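Long-range contact in galactose mutarotase related enzyme (Lactobacillus casei, PDB 3Q1N), which probably binds carbohydrate and may act as an isomerase, as expected of a galactose mutarotase-like member of the aldose 1-epimerase family: residues R44-S56 with M70-D82. Residues are numbered along the deposited sequence; the frame is centred on the assembly and turned at random.
Sequences RHAPILFPSIGKS and MSQHGFARDYDFD. With NO3 (nitrate ion), chain B; NO3 (nitrate ion), chain C; NO3 (nitrate ion), chain D.
With chi1 at 66°, R77 sets CG between its backbone N and carbonyl carbon and runs extended to NE, while R44 starts beside its own N (chi1 -59°) and stretches out to meet it. The two guanidinium groups stack nearly parallel, planes 21° apart and centres 3.6 Å apart; a nitrate ion beside them, probably from the crystallisation liquor and weakly bonded by R77 NH1, probably offsets the like charge. That nitrate also lies over one face of the H73 ring, towards its rim, while Q72 CG sits over the centre of the other, and H73 ND1 donates to O1 of a second nitrate over 2.6 Å. The N-H of G54 shares this O1, and G54 O accepts from H73 N at 3.0 Å. Deeper in, F50 O takes two fairly straight bonds, from F75 N at 2.9 Å and A76 N at 3.1 Å. P51, after a cis peptide, lays CD over the F75 ring face in a CH-pi contact, 3.5 Å from the centroid. The contact joins the sheet holding strands 48-49 and 136-147 to the loop between strands 66-69 and 82-84, consistent with the sugar-binding pocket of the galactose mutarotase-like beta-sandwich.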
ATOM      1  N   ARG A  44      -7.545  -2.785  10.621  1.00 18.75           N
ATOM      2  CA  ARG A  44      -6.466  -1.835  10.365  1.00 17.85           C
ATOM      3  C   ARG A  44      -6.968  -0.676   9.499  1.00 16.96           C
ATOM      4  O   ARG A  44      -8.174  -0.613   9.192  1.00 17.17           O
ATOM      5  CB  ARG A  44      -5.308  -2.549   9.734  1.00 17.84           C
ATOM      6  CG  ARG A  44      -4.812  -3.656  10.653  1.00 20.49           C
ATOM      7  CD  ARG A  44      -3.816  -4.514  10.001  1.00 23.11           C
ATOM      8  NE  ARG A  44      -3.482  -5.666  10.851  1.00 23.66           N
ATOM      9  CZ  ARG A  44      -2.526  -5.689  11.790  1.00 28.86           C
ATOM     10  NH1 ARG A  44      -1.742  -4.642  12.051  1.00 28.93           N
ATOM     11  NH2 ARG A  44      -2.325  -6.816  12.476  1.00 29.82           N
ATOM     12  N   HIS A  45      -6.074   0.253   9.153  1.00 15.34           N
ATOM     13  CA  HIS A  45      -6.509   1.456   8.420  1.00 15.38           C
ATOM     14  C   HIS A  45      -5.694   1.627   7.118  1.00 15.13           C
ATOM     15  O   HIS A  45      -6.246   1.688   6.029  1.00 13.99           O
ATOM     16  CB  HIS A  45      -6.359   2.734   9.300  1.00 15.51           C
ATOM     17  CG  HIS A  45      -6.899   2.608  10.687  1.00 16.76           C
ATOM     18  ND1 HIS A  45      -8.133   3.111  11.049  1.00 18.13           N
ATOM     19  CD2 HIS A  45      -6.381   2.026  11.800  1.00 17.26           C
ATOM     20  CE1 HIS A  45      -8.344   2.862  12.341  1.00 21.18           C
ATOM     21  NE2 HIS A  45      -7.291   2.219  12.823  1.00 19.86           N
ATOM     22  N   ALA A  46      -4.377   1.730   7.262  1.00 14.19           N
ATOM     23  CA  ALA A  46      -3.482   2.002   6.116  1.00 14.13           C
ATOM     24  C   ALA A  46      -2.025   1.621   6.417  1.00 14.36           C
ATOM     25  O   ALA A  46      -1.128   2.506   6.465  1.00 14.12           O
ATOM     26  CB  ALA A  46      -3.603   3.532   5.695  1.00 13.76           C
ATOM     27  N   PRO A  47      -1.781   0.322   6.645  1.00 14.81           N
ATOM     28  CA  PRO A  47      -0.417  -0.053   7.008  1.00 14.81           C
ATOM     29  C   PRO A  47       0.666   0.172   5.953  1.00 14.98           C
ATOM     30  O   PRO A  47       0.411   0.136   4.717  1.00 14.47           O
ATOM     31  CB  PRO A  47      -0.493  -1.558   7.286  1.00 15.80           C
ATOM     32  CG  PRO A  47      -1.938  -1.905   7.319  1.00 15.78           C
ATOM     33  CD  PRO A  47      -2.713  -0.817   6.652  1.00 14.47           C
ATOM     34  N   ILE A  48       1.884   0.351   6.480  1.00 13.91           N
ATOM     35  CA  ILE A  48       3.082   0.313   5.667  0.75 14.26           C
ATOM     36  C   ILE A  48       3.557  -1.126   5.577  1.00 14.76           C
ATOM     37  O   ILE A  48       3.544  -1.857   6.595  1.00 15.66           O
ATOM     38  CB  ILE A  48       4.195   1.225   6.260  0.75 13.64           C
ATOM     39  CG1 ILE A  48       3.750   2.684   6.182  0.75 12.78           C
ATOM     40  CG2 ILE A  48       5.538   1.011   5.468  0.75 13.40           C
ATOM     41  CD1 ILE A  48       4.694   3.698   6.911  0.75 12.99           C
ATOM     42  N   LEU A  49       3.970  -1.530   4.379  1.00 14.09           N
ATOM     43  CA  LEU A  49       4.395  -2.907   4.059  1.00 14.55           C
ATOM     44  C   LEU A  49       5.885  -2.868   3.734  1.00 14.21           C
ATOM     45  O   LEU A  49       6.282  -2.371   2.694  1.00 13.95           O
ATOM     46  CB  LEU A  49       3.590  -3.445   2.872  1.00 14.96           C
ATOM     47  CG  LEU A  49       2.073  -3.256   2.872  1.00 16.38           C
ATOM     48  CD1 LEU A  49       1.499  -3.791   1.548  1.00 16.92           C
ATOM     49  CD2 LEU A  49       1.424  -3.933   4.067  1.00 16.13           C
ATOM     50  N   PHE A  50       6.714  -3.360   4.649  1.00 13.97           N
ATOM     51  CA  PHE A  50       8.171  -3.388   4.422  1.00 13.56           C
ATOM     52  C   PHE A  50       8.764  -4.426   5.357  1.00 13.50           C
ATOM     53  O   PHE A  50       8.339  -4.515   6.474  1.00 12.91           O
ATOM     54  CB  PHE A  50       8.808  -2.027   4.756  1.00 13.53           C
ATOM     55  CG  PHE A  50      10.329  -2.017   4.736  1.00 13.55           C
ATOM     56  CD1 PHE A  50      11.012  -1.735   3.549  1.00 13.71           C
ATOM     57  CD2 PHE A  50      11.079  -2.267   5.899  1.00 14.47           C
ATOM     58  CE1 PHE A  50      12.390  -1.700   3.494  1.00 14.71           C
ATOM     59  CE2 PHE A  50      12.486  -2.215   5.857  1.00 14.07           C
ATOM     60  CZ  PHE A  50      13.139  -1.934   4.649  1.00 14.78           C
ATOM     61  N   PRO A  51       9.756  -5.201   4.887  1.00 12.68           N
ATOM     62  CA  PRO A  51      10.405  -5.266   3.581  1.00 12.91           C
ATOM     63  C   PRO A  51       9.770  -6.272   2.607  1.00 12.89           C
ATOM     64  O   PRO A  51      10.382  -6.611   1.595  1.00 13.08           O
ATOM     65  CB  PRO A  51      11.842  -5.657   3.937  1.00 13.12           C
ATOM     66  CG  PRO A  51      11.676  -6.547   5.098  1.00 13.34           C
ATOM     67  CD  PRO A  51      10.480  -6.012   5.883  1.00 13.30           C
ATOM     68  N   SER A  52       8.587  -6.776   2.937  1.00 12.91           N
ATOM     69  CA  SER A  52       7.838  -7.683   2.064  0.50 13.22           C
ATOM     70  C   SER A  52       6.393  -7.159   1.931  1.00 14.50           C
ATOM     71  O   SER A  52       5.862  -6.573   2.875  1.00 14.80           O
ATOM     72  CB  SER A  52       7.840  -9.065   2.703  0.50 13.66           C
ATOM     73  OG  SER A  52       7.345 -10.061   1.851  0.50 12.78           O
ATOM     74  N   ILE A  53       5.790  -7.395   0.788  1.00 14.79           N
ATOM     75  CA  ILE A  53       4.382  -7.147   0.528  1.00 15.45           C
ATOM     76  C   ILE A  53       3.683  -8.486   0.465  1.00 15.43           C
ATOM     77  O   ILE A  53       4.129  -9.412  -0.201  1.00 17.01           O
ATOM     78  CB  ILE A  53       4.247  -6.366  -0.799  1.00 16.03           C
ATOM     79  CG1 ILE A  53       4.782  -4.940  -0.639  1.00 17.02           C
ATOM     80  CG2 ILE A  53       2.762  -6.357  -1.291  1.00 16.68           C
ATOM     81  CD1 ILE A  53       4.992  -4.240  -2.046  1.00 16.56           C
ATOM     82  N   GLY A  54       2.569  -8.625   1.172  1.00 16.15           N
ATOM     83  CA  GLY A  54       1.842  -9.873   1.089  1.00 16.45           C
ATOM     84  C   GLY A  54       2.505 -11.022   1.806  1.00 16.04           C
ATOM     85  O   GLY A  54       3.298 -10.827   2.724  1.00 16.55           O
ATOM     86  N   LYS A  55       2.183 -12.229   1.363  1.00 16.01           N
ATOM     87  CA  LYS A  55       2.649 -13.437   2.024  0.50 16.15           C
ATOM     88  C   LYS A  55       3.948 -13.937   1.376  1.00 16.02           C
ATOM     89  O   LYS A  55       4.186 -13.701   0.217  1.00 15.92           O
ATOM     90  CB  LYS A  55       1.595 -14.566   1.973  0.50 16.84           C
ATOM     91  CG  LYS A  55       0.470 -14.491   3.022  0.50 17.33           C
ATOM     92  CD  LYS A  55      -0.403 -15.756   2.935  0.50 20.20           C
ATOM     93  CE  LYS A  55      -1.516 -15.793   3.946  0.50 22.06           C
ATOM     94  NZ  LYS A  55      -2.495 -16.940   3.686  0.50 23.22           N
ATOM     95  N   SER A  56       4.746 -14.624   2.175  1.00 16.63           N
ATOM     96  CA  SER A  56       5.966 -15.297   1.790  1.00 17.04           C
ATOM     97  C   SER A  56       5.727 -16.816   1.741  1.00 17.08           C
ATOM     98  O   SER A  56       5.013 -17.360   2.600  1.00 18.17           O
ATOM     99  CB  SER A  56       7.116 -14.992   2.780  1.00 17.06           C
ATOM    100  OG  SER A  56       7.570 -13.673   2.643  1.00 16.63           O
HETATM  101  N   MSE A  70       9.843 -14.901   7.431  1.00 16.18           N
HETATM  102  CA  MSE A  70       9.272 -13.591   7.111  1.00 14.99           C
HETATM  103  C   MSE A  70       7.782 -13.614   7.356  1.00 16.00           C
HETATM  104  O   MSE A  70       7.065 -14.523   6.918  1.00 16.98           O
HETATM  105  CB  MSE A  70       9.552 -13.142   5.695  1.00 14.48           C
HETATM  106  CG  MSE A  70       8.992 -11.757   5.305  1.00 12.78           C
HETATM  107 SE   MSE A  70       9.606 -10.311   6.449  0.75 11.78          SE
HETATM  108  CE  MSE A  70      11.512 -10.560   6.138  1.00 13.00           C
ATOM    109  N   SER A  71       7.321 -12.575   8.039  1.00 15.66           N
ATOM    110  CA  SER A  71       5.923 -12.446   8.376  1.00 16.39           C
ATOM    111  C   SER A  71       5.156 -11.893   7.176  1.00 15.78           C
ATOM    112  O   SER A  71       5.723 -11.168   6.357  1.00 15.59           O
ATOM    113  CB  SER A  71       5.728 -11.544   9.584  1.00 16.89           C
ATOM    114  OG  SER A  71       6.644 -10.455   9.567  1.00 19.03           O
ATOM    115  N   GLN A  72       3.885 -12.245   7.089  1.00 15.99           N
ATOM    116  CA  GLN A  72       3.000 -11.647   6.093  1.00 15.53           C
ATOM    117  C   GLN A  72       2.936 -10.123   6.324  1.00 16.63           C
ATOM    118  O   GLN A  72       2.922  -9.677   7.448  1.00 16.59           O
ATOM    119  CB  GLN A  72       1.600 -12.299   6.226  1.00 16.77           C
ATOM    120  CG  GLN A  72       0.558 -11.767   5.262  1.00 18.99           C
ATOM    121  CD  GLN A  72      -0.788 -12.497   5.414  1.00 23.86           C
ATOM    122  OE1 GLN A  72      -0.958 -13.333   6.329  1.00 25.51           O
ATOM    123  NE2 GLN A  72      -1.723 -12.208   4.504  1.00 22.53           N
ATOM    124  N   HIS A  73       2.900  -9.349   5.247  1.00 16.55           N
ATOM    125  CA  HIS A  73       2.873  -7.900   5.234  1.00 16.49           C
ATOM    126  C   HIS A  73       4.201  -7.270   5.748  1.00 16.77           C
ATOM    127  O   HIS A  73       4.242  -6.070   6.020  1.00 17.48           O
ATOM    128  CB  HIS A  73       1.703  -7.312   6.088  1.00 16.88           C
ATOM    129  CG  HIS A  73       0.392  -8.025   5.961  1.00 19.40           C
ATOM    130  ND1 HIS A  73      -0.394  -7.949   4.830  1.00 20.06           N
ATOM    131  CD2 HIS A  73      -0.304  -8.773   6.859  1.00 22.76           C
ATOM    132  CE1 HIS A  73      -1.497  -8.661   5.019  1.00 23.10           C
ATOM    133  NE2 HIS A  73      -1.477  -9.162   6.250  1.00 23.39           N
ATOM    134  N   GLY A  74       5.260  -8.058   5.899  1.00 16.37           N
ATOM    135  CA  GLY A  74       6.522  -7.520   6.394  1.00 15.53           C
ATOM    136  C   GLY A  74       6.464  -7.306   7.907  1.00 15.08           C
ATOM    137  O   GLY A  74       5.754  -8.027   8.622  1.00 16.29           O
ATOM    138  N   PHE A  75       7.277  -6.385   8.397  1.00 14.05           N
ATOM    139  CA  PHE A  75       7.348  -6.118   9.821  1.00 13.94           C
ATOM    140  C   PHE A  75       7.452  -4.653  10.261  1.00 13.84           C
ATOM    141  O   PHE A  75       7.349  -4.373  11.456  1.00 13.99           O
ATOM    142  CB  PHE A  75       8.489  -6.923  10.464  1.00 14.08           C
ATOM    143  CG  PHE A  75       9.822  -6.668   9.876  1.00 13.13           C
ATOM    144  CD1 PHE A  75      10.426  -5.450  10.018  1.00 14.73           C
ATOM    145  CD2 PHE A  75      10.519  -7.679   9.184  1.00 15.07           C
ATOM    146  CE1 PHE A  75      11.648  -5.207   9.465  1.00 13.33           C
ATOM    147  CE2 PHE A  75      11.775  -7.437   8.653  1.00 15.42           C
ATOM    148  CZ  PHE A  75      12.337  -6.182   8.791  1.00 14.10           C
ATOM    149  N   ALA A  76       7.574  -3.719   9.329  1.00 13.20           N
ATOM    150  CA  ALA A  76       7.654  -2.283   9.695  1.00 13.77           C
ATOM    151  C   ALA A  76       6.372  -1.866  10.457  1.00 13.33           C
ATOM    152  O   ALA A  76       6.406  -1.021  11.334  1.00 13.71           O
ATOM    153  CB  ALA A  76       7.871  -1.403   8.458  1.00 13.96           C
ATOM    154  N   ARG A  77       5.242  -2.436  10.064  1.00 14.34           N
ATOM    155  CA  ARG A  77       3.952  -2.113  10.622  1.00 14.74           C
ATOM    156  C   ARG A  77       3.891  -2.548  12.077  1.00 15.42           C
ATOM    157  O   ARG A  77       3.000  -2.123  12.822  1.00 15.21           O
ATOM    158  CB  ARG A  77       2.824  -2.793   9.790  1.00 15.55           C
ATOM    159  CG  ARG A  77       2.816  -4.327   9.850  1.00 18.46           C
ATOM    160  CD  ARG A  77       1.567  -4.942   9.168  1.00 20.43           C
ATOM    161  NE  ARG A  77       1.254  -6.215   9.787  1.00 26.36           N
ATOM    162  CZ  ARG A  77       0.102  -6.887   9.703  1.00 28.49           C
ATOM    163  NH1 ARG A  77      -0.911  -6.455   8.975  1.00 28.54           N
ATOM    164  NH2 ARG A  77      -0.020  -8.034  10.359  1.00 30.59           N
ATOM    165  N   ASP A  78       4.808  -3.431  12.497  1.00 14.46           N
ATOM    166  CA  ASP A  78       4.760  -3.987  13.869  1.00 15.68           C
ATOM    167  C   ASP A  78       5.525  -3.236  14.953  1.00 15.74           C
ATOM    168  O   ASP A  78       5.400  -3.582  16.132  1.00 15.67           O
ATOM    169  CB  ASP A  78       5.301  -5.421  13.840  1.00 16.05           C
ATOM    170  CG  ASP A  78       4.419  -6.339  13.034  1.00 18.75           C
ATOM    171  OD1 ASP A  78       3.177  -6.259  13.218  1.00 23.31           O
ATOM    172  OD2 ASP A  78       4.969  -7.135  12.239  1.00 20.70           O
ATOM    173  N   TYR A  79       6.337  -2.256  14.542  1.00 15.11           N
ATOM    174  CA  TYR A  79       7.184  -1.510  15.468  1.00 15.32           C
ATOM    175  C   TYR A  79       6.995   0.007  15.335  1.00 14.94           C
ATOM    176  O   TYR A  79       6.468   0.517  14.341  1.00 15.29           O
ATOM    177  CB  TYR A  79       8.670  -1.886  15.288  1.00 15.22           C
ATOM    178  CG  TYR A  79       8.907  -3.366  15.439  1.00 15.29           C
ATOM    179  CD1 TYR A  79       8.888  -3.958  16.680  1.00 14.46           C
ATOM    180  CD2 TYR A  79       9.056  -4.195  14.313  1.00 15.67           C
ATOM    181  CE1 TYR A  79       9.050  -5.310  16.824  1.00 15.13           C
ATOM    182  CE2 TYR A  79       9.192  -5.561  14.439  1.00 14.43           C
ATOM    183  CZ  TYR A  79       9.207  -6.119  15.671  1.00 15.36           C
ATOM    184  OH  TYR A  79       9.365  -7.502  15.782  1.00 16.72           O
ATOM    185  N   ASP A  80       7.324   0.727  16.410  1.00 15.43           N
ATOM    186  CA  ASP A  80       7.150   2.167  16.438  1.00 15.54           C
ATOM    187  C   ASP A  80       8.164   2.834  15.516  1.00 15.70           C
ATOM    188  O   ASP A  80       9.205   2.253  15.168  1.00 15.87           O
ATOM    189  CB  ASP A  80       7.344   2.725  17.854  1.00 16.59           C
ATOM    190  CG  ASP A  80       6.167   2.453  18.784  1.00 18.42           C
ATOM    191  OD1 ASP A  80       5.122   1.932  18.349  1.00 18.83           O
ATOM    192  OD2 ASP A  80       6.314   2.731  19.999  1.00 21.58           O
ATOM    193  N   PHE A  81       7.797   4.034  15.084  1.00 15.12           N
ATOM    194  CA  PHE A  81       8.707   4.958  14.401  1.00 15.64           C
ATOM    195  C   PHE A  81       8.917   6.156  15.310  1.00 16.33           C
ATOM    196  O   PHE A  81       7.993   6.574  16.034  1.00 17.31           O
ATOM    197  CB  PHE A  81       8.081   5.472  13.088  1.00 14.68           C
ATOM    198  CG  PHE A  81       8.071   4.504  11.940  1.00 14.64           C
ATOM    199  CD1 PHE A  81       7.350   3.292  11.994  1.00 13.36           C
ATOM    200  CD2 PHE A  81       8.662   4.864  10.720  1.00 14.46           C
ATOM    201  CE1 PHE A  81       7.319   2.432  10.858  1.00 11.75           C
ATOM    202  CE2 PHE A  81       8.612   4.039   9.600  1.00 14.10           C
ATOM    203  CZ  PHE A  81       7.915   2.831   9.649  1.00 12.87           C
ATOM    204  N   ASP A  82      10.125   6.707  15.309  1.00 16.60           N
ATOM    205  CA  ASP A  82      10.423   7.934  16.040  1.00 17.41           C
ATOM    206  C   ASP A  82       9.913   9.144  15.277  1.00 16.80           C
ATOM    207  O   ASP A  82       9.963   9.175  14.057  1.00 16.96           O
ATOM    208  CB  ASP A  82      11.932   8.083  16.220  1.00 18.62           C
ATOM    209  CG  ASP A  82      12.515   7.068  17.172  1.00 22.61           C
ATOM    210  OD1 ASP A  82      11.789   6.536  18.027  1.00 26.31           O
ATOM    211  OD2 ASP A  82      13.720   6.839  17.045  1.00 27.56           O
TER
HETATM  212  N   NO3 B 294      -1.858  -5.193   6.292  1.00 29.83           N
HETATM  213  O1  NO3 B 294      -0.669  -4.758   6.849  1.00 27.74           O
HETATM  214  O2  NO3 B 294      -2.161  -4.985   4.975  1.00 32.42           O
HETATM  215  O3  NO3 B 294      -2.762  -5.862   7.055  1.00 30.21           O
HETATM  216  N   NO3 C 295      -0.301  -6.940   1.877  1.00 27.82           N
HETATM  217  O1  NO3 C 295       0.811  -7.110   2.684  1.00 26.05           O
HETATM  218  O2  NO3 C 295      -0.235  -6.817   0.510  1.00 28.12           O
HETATM  219  O3  NO3 C 295      -1.548  -6.957   2.442  1.00 30.16           O
HETATM  220  N   NO3 D 296      -1.963 -10.368   1.613  1.00 26.70           N
HETATM  221  O1  NO3 D 296      -1.894 -10.141   0.268  1.00 26.49           O
HETATM  222  O2  NO3 D 296      -3.129 -10.113   2.305  1.00 28.16           O
HETATM  223  O3  NO3 D 296      -0.863 -10.844   2.265  1.00 26.71           O
HETATM  224  O   HOH W   1       5.159  -3.835   7.319  1.00 11.88           O
HETATM  225  O   HOH W   2       5.850 -11.657   3.524  1.00 15.35           O
HETATM  226  O   HOH W   3       4.449 -14.719   5.122  1.00 25.64           O